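Long-range contact in sialidase B (Streptococcus pneumoniae serotype 4, PDB 4XJW), which cleaves terminal sialic acid residues from oligosaccharides, glycoproteins and glycolipids, acting as an intramolecular trans-sialidase of glycoside hydrolase family 33: residues L439-C453 with F468-I480. The protein carries 1 engineered substitution. Numbering follows the deposited sequence.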
ATOM      1  N   LEU A 439      -0.524 -24.342  -0.767  1.00 13.74           N
ATOM      2  CA  LEU A 439      -0.283 -24.939  -2.071  1.00 17.42           C
ATOM      3  C   LEU A 439       0.867 -25.927  -1.962  1.00 17.53           C
ATOM      4  O   LEU A 439       1.739 -25.772  -1.106  1.00 21.52           O
ATOM      5  CB  LEU A 439       0.034 -23.870  -3.127  1.00 14.99           C
ATOM      6  CG  LEU A 439      -1.121 -22.973  -3.604  1.00 24.63           C
ATOM      7  CD1 LEU A 439      -0.948 -22.593  -5.063  1.00 19.27           C
ATOM      8  CD2 LEU A 439      -2.466 -23.622  -3.374  1.00 26.32           C
ATOM      9  N   PRO A 440       0.880 -26.953  -2.830  1.00 18.28           N
ATOM     10  CA  PRO A 440       2.026 -27.867  -2.833  1.00 19.66           C
ATOM     11  C   PRO A 440       3.293 -27.156  -3.300  1.00 19.84           C
ATOM     12  O   PRO A 440       3.208 -26.107  -3.941  1.00 19.38           O
ATOM     13  CB  PRO A 440       1.620 -28.917  -3.866  1.00 20.43           C
ATOM     14  CG  PRO A 440       0.699 -28.198  -4.794  1.00 23.98           C
ATOM     15  CD  PRO A 440      -0.068 -27.252  -3.918  1.00 21.16           C
ATOM     16  N   PRO A 441       4.468 -27.719  -2.983  1.00 19.31           N
ATOM     17  CA  PRO A 441       5.709 -27.183  -3.548  1.00 19.46           C
ATOM     18  C   PRO A 441       5.794 -27.528  -5.031  1.00 17.35           C
ATOM     19  O   PRO A 441       5.326 -28.595  -5.430  1.00 19.68           O
ATOM     20  CB  PRO A 441       6.798 -27.920  -2.759  1.00 21.15           C
ATOM     21  CG  PRO A 441       6.153 -29.180  -2.316  1.00 21.98           C
ATOM     22  CD  PRO A 441       4.707 -28.862  -2.083  1.00 23.93           C
ATOM     23  N   PHE A 442       6.364 -26.633  -5.832  1.00 16.69           N
ATOM     24  CA  PHE A 442       6.421 -26.842  -7.275  1.00 20.40           C
ATOM     25  C   PHE A 442       7.837 -27.071  -7.810  1.00 21.22           C
ATOM     26  O   PHE A 442       8.010 -27.482  -8.959  1.00 21.78           O
ATOM     27  CB  PHE A 442       5.771 -25.669  -8.008  1.00 20.55           C
ATOM     28  CG  PHE A 442       4.298 -25.545  -7.755  1.00 19.01           C
ATOM     29  CD1 PHE A 442       3.388 -26.255  -8.524  1.00 18.82           C
ATOM     30  CD2 PHE A 442       3.823 -24.726  -6.739  1.00 18.45           C
ATOM     31  CE1 PHE A 442       2.022 -26.146  -8.284  1.00 22.09           C
ATOM     32  CE2 PHE A 442       2.472 -24.603  -6.498  1.00 21.37           C
ATOM     33  CZ  PHE A 442       1.567 -25.323  -7.268  1.00 15.19           C
ATOM     34  N   LEU A 443       8.842 -26.814  -6.980  1.00 20.34           N
ATOM     35  CA  LEU A 443      10.229 -26.872  -7.429  1.00 21.98           C
ATOM     36  C   LEU A 443      11.079 -27.866  -6.633  1.00 23.02           C
ATOM     37  O   LEU A 443      12.299 -27.705  -6.523  1.00 26.60           O
ATOM     38  CB  LEU A 443      10.855 -25.473  -7.409  1.00 20.66           C
ATOM     39  CG  LEU A 443      10.213 -24.461  -8.362  1.00 23.85           C
ATOM     40  CD1 LEU A 443      10.776 -23.071  -8.169  1.00 24.75           C
ATOM     41  CD2 LEU A 443      10.372 -24.895  -9.801  1.00 26.05           C
ATOM     42  N   GLY A 444      10.442 -28.896  -6.087  1.00 20.37           N
ATOM     43  CA  GLY A 444      11.166 -29.929  -5.362  1.00 22.91           C
ATOM     44  C   GLY A 444      11.381 -29.664  -3.878  1.00 27.79           C
ATOM     45  O   GLY A 444      11.102 -28.572  -3.382  1.00 25.11           O
ATOM     46  N   GLU A 445      11.880 -30.678  -3.176  1.00 26.89           N
ATOM     47  CA  GLU A 445      12.083 -30.619  -1.725  1.00 26.03           C
ATOM     48  C   GLU A 445      13.079 -29.559  -1.253  1.00 26.88           C
ATOM     49  O   GLU A 445      13.014 -29.110  -0.108  1.00 29.09           O
ATOM     50  CB  GLU A 445      12.537 -31.986  -1.196  1.00 29.19           C
ATOM     51  CG  GLU A 445      11.410 -32.928  -0.802  1.00 33.08           C
ATOM     52  CD  GLU A 445      11.920 -34.274  -0.303  1.00 32.18           C
ATOM     53  OE1 GLU A 445      11.137 -34.999   0.344  1.00 34.82           O
ATOM     54  OE2 GLU A 445      13.100 -34.601  -0.563  1.00 34.68           O
ATOM     55  N   LYS A 446      14.007 -29.174  -2.122  1.00 23.27           N
ATOM     56  CA  LYS A 446      15.119 -28.318  -1.721  1.00 26.38           C
ATOM     57  C   LYS A 446      15.043 -26.899  -2.282  1.00 19.60           C
ATOM     58  O   LYS A 446      16.062 -26.289  -2.601  1.00 27.57           O
ATOM     59  CB  LYS A 446      16.444 -28.957  -2.123  1.00 27.69           C
ATOM     60  CG  LYS A 446      16.901 -30.076  -1.210  1.00 37.73           C
ATOM     61  CD  LYS A 446      18.374 -30.380  -1.451  1.00 46.15           C
ATOM     62  CE  LYS A 446      18.571 -31.123  -2.760  1.00 46.82           C
ATOM     63  NZ  LYS A 446      18.026 -32.511  -2.669  1.00 46.45           N
ATOM     64  N   HIS A 447      13.830 -26.371  -2.389  1.00 26.29           N
ATOM     65  CA  HIS A 447      13.631 -25.034  -2.942  1.00 22.87           C
ATOM     66  C   HIS A 447      12.481 -24.358  -2.206  1.00 21.67           C
ATOM     67  O   HIS A 447      11.423 -24.946  -2.036  1.00 24.80           O
ATOM     68  CB  HIS A 447      13.310 -25.134  -4.436  1.00 23.82           C
ATOM     69  CG  HIS A 447      13.432 -23.836  -5.175  1.00 24.72           C
ATOM     70  ND1 HIS A 447      12.577 -22.775  -4.973  1.00 28.50           N
ATOM     71  CD2 HIS A 447      14.304 -23.440  -6.135  1.00 28.11           C
ATOM     72  CE1 HIS A 447      12.926 -21.773  -5.764  1.00 29.83           C
ATOM     73  NE2 HIS A 447      13.967 -22.155  -6.481  1.00 27.25           N
ATOM     74  N   ASN A 448      12.694 -23.127  -1.756  1.00 21.45           N
ATOM     75  CA  ASN A 448      11.635 -22.390  -1.071  1.00 18.84           C
ATOM     76  C   ASN A 448      10.470 -22.107  -2.009  1.00 22.31           C
ATOM     77  O   ASN A 448      10.575 -22.322  -3.216  1.00 25.27           O
ATOM     78  CB  ASN A 448      12.185 -21.087  -0.477  1.00 20.93           C
ATOM     79  CG  ASN A 448      12.623 -20.096  -1.533  1.00 20.90           C
ATOM     80  OD1 ASN A 448      13.187 -20.469  -2.560  1.00 24.40           O
ATOM     81  ND2 ASN A 448      12.362 -18.812  -1.285  1.00 19.83           N
ATOM     82  N   GLY A 449       9.355 -21.639  -1.457  1.00 23.18           N
ATOM     83  CA  GLY A 449       8.210 -21.296  -2.280  1.00 18.91           C
ATOM     84  C   GLY A 449       8.584 -20.222  -3.282  1.00 18.95           C
ATOM     85  O   GLY A 449       9.511 -19.428  -3.055  1.00 16.94           O
ATOM     86  N   THR A 450       7.887 -20.210  -4.413  1.00 14.80           N
ATOM     87  CA  THR A 450       8.001 -19.091  -5.330  1.00 15.87           C
ATOM     88  C   THR A 450       7.229 -17.939  -4.694  1.00 14.02           C
ATOM     89  O   THR A 450       6.511 -18.139  -3.712  1.00 13.87           O
ATOM     90  CB  THR A 450       7.423 -19.417  -6.709  1.00 13.53           C
ATOM     91  OG1 THR A 450       6.042 -19.791  -6.590  1.00 13.82           O
ATOM     92  CG2 THR A 450       8.207 -20.567  -7.364  1.00 13.59           C
ATOM     93  N   TYR A 451       7.394 -16.745  -5.246  1.00 13.16           N
ATOM     94  CA  TYR A 451       6.800 -15.551  -4.657  1.00 13.98           C
ATOM     95  C   TYR A 451       5.622 -15.110  -5.508  1.00 12.97           C
ATOM     96  O   TYR A 451       5.773 -14.888  -6.713  1.00 12.00           O
ATOM     97  CB  TYR A 451       7.838 -14.438  -4.575  1.00 15.76           C
ATOM     98  CG  TYR A 451       9.145 -14.869  -3.945  1.00 23.15           C
ATOM     99  CD1 TYR A 451       9.217 -15.190  -2.599  1.00 23.57           C
ATOM    100  CD2 TYR A 451      10.303 -14.957  -4.707  1.00 21.71           C
ATOM    101  CE1 TYR A 451      10.413 -15.588  -2.020  1.00 17.95           C
ATOM    102  CE2 TYR A 451      11.499 -15.346  -4.144  1.00 23.04           C
ATOM    103  CZ  TYR A 451      11.550 -15.660  -2.801  1.00 25.43           C
ATOM    104  OH  TYR A 451      12.754 -16.054  -2.250  1.00 31.24           O
ATOM    105  N   LEU A 452       4.448 -14.984  -4.888  1.00 10.96           N
ATOM    106  CA  LEU A 452       3.250 -14.652  -5.641  1.00 12.03           C
ATOM    107  C   LEU A 452       3.357 -13.257  -6.235  1.00 10.50           C
ATOM    108  O   LEU A 452       3.813 -12.322  -5.577  1.00 11.72           O
ATOM    109  CB  LEU A 452       2.026 -14.746  -4.743  1.00 12.31           C
ATOM    110  CG  LEU A 452       0.659 -14.672  -5.412  1.00 12.53           C
ATOM    111  CD1 LEU A 452       0.390 -15.892  -6.262  1.00 12.42           C
ATOM    112  CD2 LEU A 452      -0.407 -14.524  -4.334  1.00 12.01           C
ATOM    113  N   CYS A 453       2.930 -13.118  -7.483  1.00 10.74           N
ATOM    114  CA  CYS A 453       2.835 -11.797  -8.089  1.00 10.45           C
ATOM    115  C   CYS A 453       1.544 -11.134  -7.643  1.00 10.43           C
ATOM    116  O   CYS A 453       0.452 -11.659  -7.889  1.00 12.36           O
ATOM    117  CB  CYS A 453       2.848 -11.893  -9.614  1.00 11.35           C
ATOM    118  SG  CYS A 453       4.353 -12.661 -10.271  1.00 11.82           S
ATOM    119  N   PHE A 468      -2.086 -18.248 -11.993  1.00 11.77           N
ATOM    120  CA  PHE A 468      -1.479 -17.242 -11.122  1.00 11.03           C
ATOM    121  C   PHE A 468       0.005 -17.167 -11.407  1.00 11.74           C
ATOM    122  O   PHE A 468       0.699 -18.180 -11.336  1.00 12.79           O
ATOM    123  CB  PHE A 468      -1.682 -17.601  -9.653  1.00 12.94           C
ATOM    124  CG  PHE A 468      -3.052 -17.273  -9.126  1.00 12.99           C
ATOM    125  CD1 PHE A 468      -3.343 -15.991  -8.671  1.00 12.31           C
ATOM    126  CD2 PHE A 468      -4.035 -18.247  -9.075  1.00 14.94           C
ATOM    127  CE1 PHE A 468      -4.593 -15.679  -8.182  1.00 11.57           C
ATOM    128  CE2 PHE A 468      -5.300 -17.953  -8.572  1.00 13.60           C
ATOM    129  CZ  PHE A 468      -5.572 -16.663  -8.124  1.00 12.46           C
ATOM    130  N   ALA A 469       0.487 -15.964 -11.715  1.00 10.29           N
ATOM    131  CA  ALA A 469       1.917 -15.738 -11.904  1.00 10.90           C
ATOM    132  C   ALA A 469       2.648 -15.689 -10.569  1.00 12.29           C
ATOM    133  O   ALA A 469       2.164 -15.087  -9.593  1.00 11.89           O
ATOM    134  CB  ALA A 469       2.161 -14.462 -12.684  1.00 11.53           C
ATOM    135  N   THR A 470       3.821 -16.322 -10.532  1.00 11.23           N
ATOM    136  CA  THR A 470       4.739 -16.196  -9.402  1.00 12.03           C
ATOM    137  C   THR A 470       6.135 -16.044  -9.992  1.00 10.81           C
ATOM    138  O   THR A 470       6.329 -16.281 -11.187  1.00 14.08           O
ATOM    139  CB  THR A 470       4.712 -17.427  -8.476  1.00 11.90           C
ATOM    140  OG1 THR A 470       5.426 -18.511  -9.099  1.00 13.96           O
ATOM    141  CG2 THR A 470       3.273 -17.873  -8.174  1.00 11.36           C
ATOM    142  N   TYR A 471       7.098 -15.633  -9.175  1.00  9.95           N
ATOM    143  CA  TYR A 471       8.479 -15.543  -9.639  1.00 13.42           C
ATOM    144  C   TYR A 471       9.423 -16.175  -8.639  1.00 14.12           C
ATOM    145  O   TYR A 471       9.089 -16.361  -7.465  1.00 13.54           O
ATOM    146  CB  TYR A 471       8.880 -14.091  -9.901  1.00 11.62           C
ATOM    147  CG  TYR A 471       8.830 -13.213  -8.676  1.00 10.90           C
ATOM    148  CD1 TYR A 471       9.955 -13.051  -7.866  1.00 16.86           C
ATOM    149  CD2 TYR A 471       7.677 -12.523  -8.337  1.00 14.82           C
ATOM    150  CE1 TYR A 471       9.914 -12.243  -6.743  1.00 16.37           C
ATOM    151  CE2 TYR A 471       7.627 -11.720  -7.223  1.00 16.75           C
ATOM    152  CZ  TYR A 471       8.742 -11.580  -6.426  1.00 16.95           C
ATOM    153  OH  TYR A 471       8.664 -10.770  -5.311  1.00 18.64           O
ATOM    154  N   THR A 472      10.601 -16.541  -9.126  1.00 13.90           N
ATOM    155  CA  THR A 472      11.674 -17.001  -8.260  1.00 13.98           C
ATOM    156  C   THR A 472      12.970 -16.685  -8.971  1.00 16.45           C
ATOM    157  O   THR A 472      12.959 -16.073 -10.035  1.00 17.86           O
ATOM    158  CB  THR A 472      11.561 -18.509  -7.940  1.00 18.18           C
ATOM    159  OG1 THR A 472      12.538 -18.862  -6.950  1.00 21.77           O
ATOM    160  CG2 THR A 472      11.788 -19.333  -9.174  1.00 16.77           C
ATOM    161  N   SER A 473      14.096 -17.074  -8.385  1.00 23.24           N
ATOM    162  CA  SER A 473      15.371 -16.796  -9.028  1.00 21.95           C
ATOM    163  C   SER A 473      15.441 -17.473 -10.395  1.00 15.89           C
ATOM    164  O   SER A 473      15.295 -18.683 -10.500  1.00 21.31           O
ATOM    165  CB  SER A 473      16.523 -17.256  -8.140  1.00 24.04           C
ATOM    166  OG  SER A 473      17.753 -17.168  -8.834  1.00 31.52           O
ATOM    167  N   GLY A 474      15.615 -16.676 -11.443  1.00 20.89           N
ATOM    168  CA  GLY A 474      15.816 -17.213 -12.778  1.00 21.92           C
ATOM    169  C   GLY A 474      14.595 -17.534 -13.624  1.00 20.48           C
ATOM    170  O   GLY A 474      14.748 -17.907 -14.792  1.00 19.69           O
ATOM    171  N   GLU A 475      13.387 -17.400 -13.072  1.00 16.53           N
ATOM    172  CA  GLU A 475      12.203 -17.726 -13.868  1.00 17.27           C
ATOM    173  C   GLU A 475      10.910 -17.112 -13.349  1.00 15.97           C
ATOM    174  O   GLU A 475      10.801 -16.744 -12.179  1.00 15.71           O
ATOM    175  CB  GLU A 475      12.016 -19.248 -13.991  1.00 18.18           C
ATOM    176  CG  GLU A 475      11.611 -19.963 -12.699  1.00 17.76           C
ATOM    177  CD  GLU A 475      11.304 -21.444 -12.895  1.00 24.61           C
ATOM    178  OE1 GLU A 475      12.198 -22.186 -13.364  1.00 28.43           O
ATOM    179  OE2 GLU A 475      10.171 -21.872 -12.579  1.00 21.49           O
ATOM    180  N   LEU A 476       9.933 -17.009 -14.244  1.00 13.76           N
ATOM    181  CA  LEU A 476       8.543 -16.870 -13.834  1.00 14.28           C
ATOM    182  C   LEU A 476       7.990 -18.278 -13.691  1.00 16.14           C
ATOM    183  O   LEU A 476       8.298 -19.167 -14.490  1.00 13.95           O
ATOM    184  CB  LEU A 476       7.729 -16.090 -14.861  1.00 13.31           C
ATOM    185  CG  LEU A 476       8.112 -14.636 -15.102  1.00 12.14           C
ATOM    186  CD1 LEU A 476       7.143 -13.956 -16.044  1.00 17.62           C
ATOM    187  CD2 LEU A 476       8.171 -13.891 -13.770  1.00 16.75           C
ATOM    188  N   THR A 477       7.192 -18.499 -12.658  1.00 13.60           N
ATOM    189  CA  THR A 477       6.604 -19.807 -12.454  1.00 10.90           C
ATOM    190  C   THR A 477       5.097 -19.637 -12.427  1.00 13.99           C
ATOM    191  O   THR A 477       4.522 -19.206 -11.414  1.00 14.46           O
ATOM    192  CB  THR A 477       7.093 -20.489 -11.163  1.00 13.19           C
ATOM    193  OG1 THR A 477       8.522 -20.391 -11.066  1.00 19.91           O
ATOM    194  CG2 THR A 477       6.689 -21.957 -11.158  1.00 21.22           C
ATOM    195  N   TYR A 478       4.458 -19.951 -13.547  1.00 15.09           N
ATOM    196  CA  TYR A 478       3.003 -19.862 -13.619  1.00 10.97           C
ATOM    197  C   TYR A 478       2.348 -21.052 -12.935  1.00 13.78           C
ATOM    198  O   TYR A 478       2.684 -22.208 -13.212  1.00 14.45           O
ATOM    199  CB  TYR A 478       2.546 -19.753 -15.073  1.00 12.01           C
ATOM    200  CG  TYR A 478       3.115 -18.546 -15.806  1.00 11.52           C
ATOM    201  CD1 TYR A 478       4.324 -18.627 -16.496  1.00 12.29           C
ATOM    202  CD2 TYR A 478       2.435 -17.336 -15.822  1.00 12.72           C
ATOM    203  CE1 TYR A 478       4.849 -17.519 -17.170  1.00 12.32           C
ATOM    204  CE2 TYR A 478       2.933 -16.239 -16.495  1.00 10.19           C
ATOM    205  CZ  TYR A 478       4.135 -16.333 -17.171  1.00 10.23           C
ATOM    206  OH  TYR A 478       4.604 -15.225 -17.835  1.00 10.82           O
ATOM    207  N   LEU A 479       1.420 -20.775 -12.030  1.00 12.44           N
ATOM    208  CA  LEU A 479       0.679 -21.838 -11.372  1.00 14.58           C
ATOM    209  C   LEU A 479      -0.676 -21.984 -12.053  1.00 11.55           C
ATOM    210  O   LEU A 479      -1.472 -21.033 -12.106  1.00 12.24           O
ATOM    211  CB  LEU A 479       0.529 -21.543  -9.877  1.00 12.78           C
ATOM    212  CG  LEU A 479       1.840 -21.232  -9.153  1.00 17.29           C
ATOM    213  CD1 LEU A 479       1.600 -21.114  -7.661  1.00 16.14           C
ATOM    214  CD2 LEU A 479       2.883 -22.312  -9.447  1.00 15.68           C
ATOM    215  N   ILE A 480      -0.937 -23.177 -12.582  1.00 12.35           N
ATOM    216  CA  ILE A 480      -2.116 -23.426 -13.394  1.00 11.59           C
ATOM    217  C   ILE A 480      -3.027 -24.443 -12.727  1.00 15.76           C
ATOM    218  O   ILE A 480      -2.560 -25.493 -12.269  1.00 15.93           O
ATOM    219  CB  ILE A 480      -1.705 -23.930 -14.787  1.00 14.64           C
ATOM    220  CG1 ILE A 480      -0.800 -22.914 -15.482  1.00 14.36           C
ATOM    221  CG2 ILE A 480      -2.928 -24.196 -15.662  1.00 15.89           C
ATOM    222  CD1 ILE A 480      -0.280 -23.382 -16.836  1.00 18.42           C
TER
HETATM  223  O   HOH W   1      11.549 -18.392  -4.611  1.00 25.46           O
HETATM  224  O   HOH W   2      -0.397 -13.901  -8.850  1.00 13.10           O
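Tyr451 and Tyr471 sit side by side on neighbouring strands as an antiparallel hydrogen-bonded pair: Tyr451 N gives a nearly straight bond to Tyr471 O (2.8 Å, 172° at the hydrogen), and Tyr471 N returns one to Tyr451 O. Cys453 N continues the pairing onto Ala469 O, which also accepts from a water that bridges to Cys453 O. Leu452 N turns the other way, to Asp306 OD1. On the tyrosine face of the sheet, Tyr451 CB sits over the Tyr471 ring, 3.7 Å from its centroid, while Cys453 SG meets that ring at its edge. Strands 451-459, 466-472 and 475-481 belong to one blade of the sialidase beta-propeller, and the Tyr471 side chain comes within about 4 Å of that of Glu503, a predicted active-site residue. On the face that carries Leu452 and Thr470, Thr470 OG1 receives a weak bond from Thr450 OG1 in the loop and passes its own proton to a lone pair of Thr477 O (2.6 Å). Thr477 OG1 in turn donates to Glu475 OE2, an oxygen shared with Ser492. A second water joins Thr472 OG1 to Gly449 O and, weakly, to Asn448 OD1. Farther along, with CG anti to its carbonyl carbon (chi1 -53°), Leu479 lays CD2 over the centre of the Phe442 ring.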